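PDB 1IZC: macrophomate synthase intermolecular Diels-Alderase from Macrophoma commelinae, which belongs to the HpcH/HpaI aldolase/citrate lyase family of TIM-barrel enzymes and holds a magnesium ion and pyruvic acid. Local coordinates for residues 124-129 and 194-199. The protein carries 1 engineered substitution. Residues are numbered along the deposited sequence; the frame is centred on the assembly and turned at random.
Sequences PHVETV and DAIAAM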
# COMPACT_ATOMS: atom_id res chain seq x y z
N PRO A 124 11.85 24.79 5.71
CA PRO A 124 13.23 24.62 6.16
C PRO A 124 14.28 25.45 5.42
O PRO A 124 14.06 25.92 4.30
CB PRO A 124 13.47 23.12 6.01
CG PRO A 124 12.62 22.75 4.82
CD PRO A 124 11.37 23.62 4.94
N HIS A 125 15.41 25.65 6.10
CA HIS A 125 16.57 26.33 5.55
C HIS A 125 16.28 27.70 4.94
O HIS A 125 16.82 28.02 3.89
CB HIS A 125 17.21 25.44 4.49
CG HIS A 125 17.25 23.99 4.88
ND1 HIS A 125 18.08 23.51 5.86
CD2 HIS A 125 16.48 22.94 4.48
CE1 HIS A 125 17.82 22.23 6.07
NE2 HIS A 125 16.85 21.86 5.24
N VAL A 126 15.46 28.50 5.60
CA VAL A 126 15.15 29.83 5.06
C VAL A 126 16.33 30.77 5.25
O VAL A 126 16.89 30.86 6.34
CB VAL A 126 13.90 30.42 5.74
CG1 VAL A 126 13.72 31.89 5.33
CG2 VAL A 126 12.67 29.65 5.32
N GLU A 127 16.71 31.47 4.18
CA GLU A 127 17.83 32.41 4.26
C GLU A 127 17.49 33.79 3.69
O GLU A 127 18.22 34.76 3.95
CB GLU A 127 19.05 31.83 3.53
CG GLU A 127 19.51 30.50 4.11
CD GLU A 127 20.78 29.97 3.49
OE1 GLU A 127 21.02 30.25 2.29
OE2 GLU A 127 21.53 29.28 4.19
N THR A 128 16.40 33.87 2.92
CA THR A 128 16.00 35.14 2.32
C THR A 128 14.50 35.40 2.39
O THR A 128 13.69 34.47 2.47
CB THR A 128 16.41 35.24 0.82
OG1 THR A 128 15.58 34.36 0.04
CG2 THR A 128 17.86 34.86 0.61
N VAL A 129 14.13 36.67 2.34
CA VAL A 129 12.73 37.03 2.37
C VAL A 129 12.08 36.52 1.08
O VAL A 129 10.90 36.15 1.07
CB VAL A 129 12.56 38.56 2.50
CG1 VAL A 129 11.12 38.94 2.32
CG2 VAL A 129 13.06 39.02 3.87
N ASP A 194 17.09 39.21 11.08
CA ASP A 194 16.34 40.43 11.36
C ASP A 194 15.34 40.72 10.25
O ASP A 194 14.20 41.10 10.53
CB ASP A 194 17.29 41.63 11.54
CG ASP A 194 18.19 41.48 12.75
OD1 ASP A 194 17.74 40.88 13.74
OD2 ASP A 194 19.34 41.95 12.71
N ALA A 195 15.76 40.54 9.00
CA ALA A 195 14.88 40.80 7.87
C ALA A 195 13.76 39.76 7.77
O ALA A 195 12.61 40.09 7.49
CB ALA A 195 15.69 40.81 6.58
N ILE A 196 14.10 38.50 8.01
CA ILE A 196 13.09 37.45 7.91
C ILE A 196 12.04 37.62 9.00
O ILE A 196 10.84 37.51 8.73
CB ILE A 196 13.76 36.05 8.01
CG1 ILE A 196 14.71 35.85 6.83
CG2 ILE A 196 12.67 34.96 8.01
CD1 ILE A 196 15.66 34.67 6.99
N ALA A 197 12.48 37.93 10.21
CA ALA A 197 11.58 38.10 11.35
C ALA A 197 10.62 39.27 11.19
O ALA A 197 9.52 39.26 11.76
CB ALA A 197 12.40 38.29 12.63
N ALA A 198 11.04 40.25 10.40
CA ALA A 198 10.23 41.45 10.17
C ALA A 198 9.18 41.32 9.06
O ALA A 198 8.40 42.25 8.83
CB ALA A 198 11.16 42.64 9.85
N MET A 199 9.16 40.19 8.38
CA MET A 199 8.18 40.01 7.30
C MET A 199 6.76 40.00 7.85
O MET A 199 6.44 39.24 8.76
CB MET A 199 8.43 38.69 6.56
CG MET A 199 9.76 38.63 5.84
SD MET A 199 9.92 37.07 4.97
CE MET A 199 8.73 37.30 3.62
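Val129 and Met199 lie side by side, their side chains running past each other in opposite directions. Met199 CG sits 3.8 Å from Val129 CG1 and 3.9 Å from Val129 CG2, so the thioether chain meets both valine branches. Farther along, Met199 SD comes within 3.8 Å of Val129 CA. The second valine methyl also reaches the helix: Val129 CG2 is 3.8 Å from Ala195 O and 4.2 Å from Ala195 CB.

Ile196 forms a second patch. Its CD1 is 3.8 Å from Val126 CG1, the two side chains crossing at a slant, and 3.9 Å from Glu127 C, which places the methyl against the turning backbone of the loop. Val126 turns CG1 to this methyl by setting it opposite its own backbone N (chi1 171°).

Neighbouring parts of the barrel flank both partners. Pro182 of strand 179-184 touches Val126 and Ile196 alike, while Val132 of helix 129-139 touches Val126 and Met199. Backbone hydrogen bonds tie Val126 to Gln183, and Asn192 ND2 bonds to Glu127 O. The carboxylate of Glu127 is held by Ser186, and Thr128 is the N-cap of helix 129-139, its OG1 accepting a hydrogen bond from Glu131 N.

In the TIM barrel, the contact joins the loop after strand 120-123 to the last turn of helix 193-197 and the residues just after it, in the connection between strands 179-184 and 205-207. The loop starts beside the ligand site, where His125 N hydrogen-bonds to OE2 of Glu185, a magnesium ligand, and leads away; Val126's side chain is about 11 Å from the metal. With no hydrogen bond between the segments, the contact is van der Waals packing of methyls against side chains and backbone; the loop's polar bonds to outside residues are consistent with their setting its shape.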